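Local coordinates for protein tRNA-splicing endonuclease (Sulfolobus tokodaii, PDB 2CV8) that probably cleaves precursor tRNAs at the 5' and 3' splice sites, releasing the intron and leaving cyclic phosphate and 5'-hydroxyl ends, at residues M1-K13 with K58-R70. Sequence-based numbering, arbitrary orientation.
Sequences MIGELVKDKILIK and KKGKLEIVSNGER
Gly3 joins strand 63-66 through both of its backbone polar groups: its N donates to Glu63 O (2.9 Å) and its O accepts from Val65 N (2.8 Å), the latter donor lying almost in line with the carbonyl bond (C=O...N 172°). Glu63 N to Met1 O and Leu5 N to Val65 O extend this ladder at either end, and the bridges Ile2-Glu63, Gly3-Ile64 and Glu4-Val65 establish a parallel register. On the face bearing Ile2, Glu4, Glu63 and Val65, the Ile2 CD1 methyl reaches over the neighbouring strand to Val65 CG2 (3.4 Å). Glu4 bends at chi2 (-85°), which turns its carboxylate back across the strand end, where OE2 makes a contact, not a hydrogen bond, with Asn67 N (3.5 Å); the carboxylate and the Asn67 side-chain amide planes stand 73° apart. Cutting Glu4 back to an alanine would remove the carboxylate and is likely to leave the turn at Asn67 without its packing partner from strand 2-6. The paired strands are interior strands of the mixed sheet of the N-terminal domain, strand 9-12 flanking 2-6 on its other side and strand 69-71 flanking 63-66. A side-chain link spans the latter pair: Arg70 NE and NH2 both grip Glu63 OE2, the oxygen lying near the guanidinium plane. The opposite face carries Leu62 and Ile64, with Leu62 CD1 4.2 Å from Ile12 CD1. Helix 50-58 covers these two through Leu56 and Val57, while Leu76 of helix 73-83 also meets Ile64.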
# COMPACT_ATOMS: atom_id res chain seq x y z
N MSE B 1 -12.26 -29.72 24.35
CA MSE B 1 -11.35 -29.43 23.21
C MSE B 1 -9.89 -29.50 23.63
O MSE B 1 -9.40 -28.69 24.43
CB MSE B 1 -11.64 -28.05 22.63
CG MSE B 1 -13.08 -27.81 22.28
SE MSE B 1 -13.72 -29.10 21.02
CE MSE B 1 -14.56 -30.34 22.25
N ILE B 2 -9.17 -30.48 23.09
CA ILE B 2 -7.76 -30.63 23.40
C ILE B 2 -6.99 -30.84 22.10
O ILE B 2 -7.42 -31.59 21.23
CB ILE B 2 -7.51 -31.83 24.36
CG1 ILE B 2 -6.80 -31.33 25.62
CG2 ILE B 2 -6.68 -32.91 23.68
CD1 ILE B 2 -5.42 -30.77 25.36
N GLY B 3 -5.86 -30.16 21.98
CA GLY B 3 -5.05 -30.26 20.78
C GLY B 3 -3.59 -30.47 21.11
O GLY B 3 -3.10 -30.01 22.15
N GLU B 4 -2.90 -31.18 20.23
CA GLU B 4 -1.48 -31.47 20.42
C GLU B 4 -0.61 -30.52 19.62
O GLU B 4 -0.89 -30.23 18.46
CB GLU B 4 -1.18 -32.92 19.98
CG GLU B 4 -1.17 -33.95 21.10
CD GLU B 4 0.16 -34.05 21.82
OE1 GLU B 4 0.26 -34.82 22.80
OE2 GLU B 4 1.12 -33.36 21.40
N LEU B 5 0.45 -30.04 20.25
CA LEU B 5 1.38 -29.18 19.56
C LEU B 5 2.38 -30.12 18.92
O LEU B 5 2.93 -31.00 19.58
CB LEU B 5 2.12 -28.26 20.53
CG LEU B 5 3.31 -27.51 19.92
CD1 LEU B 5 2.85 -26.67 18.74
CD2 LEU B 5 3.97 -26.64 20.99
N VAL B 6 2.58 -29.96 17.62
CA VAL B 6 3.52 -30.78 16.89
C VAL B 6 4.28 -29.85 15.95
O VAL B 6 3.85 -29.58 14.83
CB VAL B 6 2.77 -31.92 16.12
CG1 VAL B 6 1.52 -31.36 15.45
CG2 VAL B 6 3.68 -32.56 15.09
N LYS B 7 5.41 -29.35 16.45
CA LYS B 7 6.27 -28.43 15.70
C LYS B 7 5.72 -27.01 15.74
O LYS B 7 5.68 -26.37 16.79
CB LYS B 7 6.39 -28.89 14.24
CG LYS B 7 6.95 -30.27 14.07
CD LYS B 7 6.61 -30.80 12.69
CE LYS B 7 7.47 -31.99 12.34
NZ LYS B 7 8.91 -31.64 12.30
N ASP B 8 5.29 -26.53 14.57
CA ASP B 8 4.74 -25.19 14.43
C ASP B 8 3.22 -25.22 14.20
O ASP B 8 2.60 -24.19 13.89
CB ASP B 8 5.42 -24.48 13.26
CG ASP B 8 5.34 -25.28 11.97
OD1 ASP B 8 5.78 -24.76 10.92
OD2 ASP B 8 4.84 -26.43 12.00
N LYS B 9 2.63 -26.40 14.36
CA LYS B 9 1.20 -26.57 14.18
C LYS B 9 0.53 -27.34 15.31
O LYS B 9 1.20 -27.94 16.16
CB LYS B 9 0.93 -27.24 12.84
CG LYS B 9 1.12 -26.28 11.68
CD LYS B 9 0.76 -26.90 10.34
CE LYS B 9 0.70 -25.83 9.26
NZ LYS B 9 1.95 -25.00 9.22
N ILE B 10 -0.80 -27.30 15.33
CA ILE B 10 -1.56 -27.99 16.36
C ILE B 10 -2.53 -29.00 15.78
O ILE B 10 -3.40 -28.67 14.97
CB ILE B 10 -2.32 -26.97 17.23
CG1 ILE B 10 -1.30 -26.17 18.05
CG2 ILE B 10 -3.31 -27.66 18.14
CD1 ILE B 10 -1.88 -25.02 18.77
N LEU B 11 -2.38 -30.24 16.21
CA LEU B 11 -3.18 -31.35 15.73
C LEU B 11 -4.43 -31.61 16.57
O LEU B 11 -4.37 -31.62 17.80
CB LEU B 11 -2.30 -32.61 15.72
CG LEU B 11 -2.79 -33.91 15.12
CD1 LEU B 11 -2.90 -33.77 13.60
CD2 LEU B 11 -1.82 -35.02 15.48
N ILE B 12 -5.56 -31.79 15.90
CA ILE B 12 -6.81 -32.11 16.59
C ILE B 12 -7.15 -33.53 16.12
O ILE B 12 -7.71 -33.71 15.04
CB ILE B 12 -7.98 -31.17 16.18
CG1 ILE B 12 -7.65 -29.72 16.56
CG2 ILE B 12 -9.28 -31.62 16.86
CD1 ILE B 12 -7.66 -29.45 18.05
N LYS B 13 -6.80 -34.52 16.94
CA LYS B 13 -7.01 -35.93 16.61
C LYS B 13 -8.45 -36.44 16.71
O LYS B 13 -8.84 -37.32 15.94
CB LYS B 13 -6.09 -36.81 17.46
CG LYS B 13 -6.18 -36.54 18.96
CD LYS B 13 -4.94 -37.04 19.68
CE LYS B 13 -3.69 -36.28 19.22
NZ LYS B 13 -2.46 -36.63 19.99
N LYS B 58 -6.66 -18.52 24.00
CA LYS B 58 -6.98 -17.26 24.65
C LYS B 58 -8.49 -17.09 24.79
O LYS B 58 -8.96 -16.46 25.73
CB LYS B 58 -6.41 -16.10 23.84
CG LYS B 58 -6.68 -14.72 24.40
CD LYS B 58 -6.51 -13.67 23.31
CE LYS B 58 -6.83 -12.26 23.80
NZ LYS B 58 -5.77 -11.71 24.69
N LYS B 59 -9.24 -17.67 23.86
CA LYS B 59 -10.70 -17.57 23.90
C LYS B 59 -11.31 -18.60 24.83
O LYS B 59 -12.54 -18.67 24.98
CB LYS B 59 -11.29 -17.75 22.49
CG LYS B 59 -10.87 -16.71 21.47
CD LYS B 59 -11.08 -15.27 21.96
CE LYS B 59 -12.52 -15.01 22.31
NZ LYS B 59 -12.73 -13.57 22.62
N GLY B 60 -10.45 -19.42 25.43
CA GLY B 60 -10.90 -20.45 26.35
C GLY B 60 -11.64 -21.58 25.67
O GLY B 60 -12.20 -22.45 26.33
N LYS B 61 -11.66 -21.56 24.34
CA LYS B 61 -12.34 -22.59 23.59
C LYS B 61 -11.43 -23.78 23.27
O LYS B 61 -11.84 -24.72 22.59
CB LYS B 61 -12.88 -22.01 22.28
CG LYS B 61 -14.23 -21.32 22.41
CD LYS B 61 -14.12 -19.94 23.01
CE LYS B 61 -15.46 -19.20 22.92
NZ LYS B 61 -15.36 -17.77 23.33
N LEU B 62 -10.20 -23.76 23.77
CA LEU B 62 -9.26 -24.83 23.46
C LEU B 62 -8.08 -24.95 24.41
O LEU B 62 -7.50 -23.95 24.85
CB LEU B 62 -8.72 -24.63 22.05
CG LEU B 62 -7.58 -25.51 21.56
CD1 LEU B 62 -8.04 -26.94 21.45
CD2 LEU B 62 -7.13 -25.00 20.20
N GLU B 63 -7.72 -26.20 24.72
CA GLU B 63 -6.59 -26.50 25.59
C GLU B 63 -5.53 -27.13 24.71
O GLU B 63 -5.85 -27.88 23.79
CB GLU B 63 -7.01 -27.48 26.68
CG GLU B 63 -7.57 -26.83 27.92
CD GLU B 63 -6.49 -26.25 28.80
OE1 GLU B 63 -5.61 -25.52 28.28
OE2 GLU B 63 -6.51 -26.51 30.02
N ILE B 64 -4.27 -26.82 24.97
CA ILE B 64 -3.21 -27.39 24.16
C ILE B 64 -2.15 -28.11 24.97
O ILE B 64 -1.78 -27.68 26.06
CB ILE B 64 -2.59 -26.31 23.27
CG1 ILE B 64 -3.53 -26.06 22.08
CG2 ILE B 64 -1.21 -26.73 22.78
CD1 ILE B 64 -3.34 -24.72 21.43
N VAL B 65 -1.69 -29.23 24.42
CA VAL B 65 -0.70 -30.06 25.08
C VAL B 65 0.43 -30.42 24.15
O VAL B 65 0.22 -30.61 22.95
CB VAL B 65 -1.33 -31.37 25.59
CG1 VAL B 65 -0.26 -32.34 26.04
CG2 VAL B 65 -2.27 -31.07 26.73
N SER B 66 1.64 -30.51 24.70
CA SER B 66 2.82 -30.87 23.93
C SER B 66 3.50 -32.02 24.66
O SER B 66 4.35 -31.80 25.52
CB SER B 66 3.79 -29.70 23.82
OG SER B 66 4.87 -30.03 22.97
N ASN B 67 3.10 -33.24 24.31
CA ASN B 67 3.65 -34.44 24.93
C ASN B 67 3.68 -34.29 26.44
O ASN B 67 4.74 -34.11 27.05
CB ASN B 67 5.06 -34.73 24.41
CG ASN B 67 5.06 -35.60 23.16
OD1 ASN B 67 6.11 -35.85 22.56
ND2 ASN B 67 3.88 -36.08 22.77
N GLY B 68 2.50 -34.35 27.05
CA GLY B 68 2.42 -34.23 28.49
C GLY B 68 2.31 -32.81 28.99
O GLY B 68 1.40 -32.48 29.75
N GLU B 69 3.23 -31.95 28.56
CA GLU B 69 3.21 -30.56 29.01
C GLU B 69 1.96 -29.81 28.53
O GLU B 69 1.53 -29.94 27.38
CB GLU B 69 4.47 -29.82 28.54
CG GLU B 69 4.51 -28.36 28.98
CD GLU B 69 5.86 -27.70 28.75
OE1 GLU B 69 6.40 -27.81 27.62
OE2 GLU B 69 6.38 -27.08 29.70
N ARG B 70 1.38 -29.04 29.44
CA ARG B 70 0.19 -28.26 29.17
C ARG B 70 0.67 -26.84 28.89
O ARG B 70 1.13 -26.14 29.79
CB ARG B 70 -0.71 -28.28 30.41
CG ARG B 70 -2.14 -27.84 30.21
CD ARG B 70 -2.86 -27.92 31.55
NE ARG B 70 -4.29 -27.65 31.48
CZ ARG B 70 -5.09 -27.63 32.55
NH1 ARG B 70 -4.60 -27.88 33.76
NH2 ARG B 70 -6.39 -27.38 32.40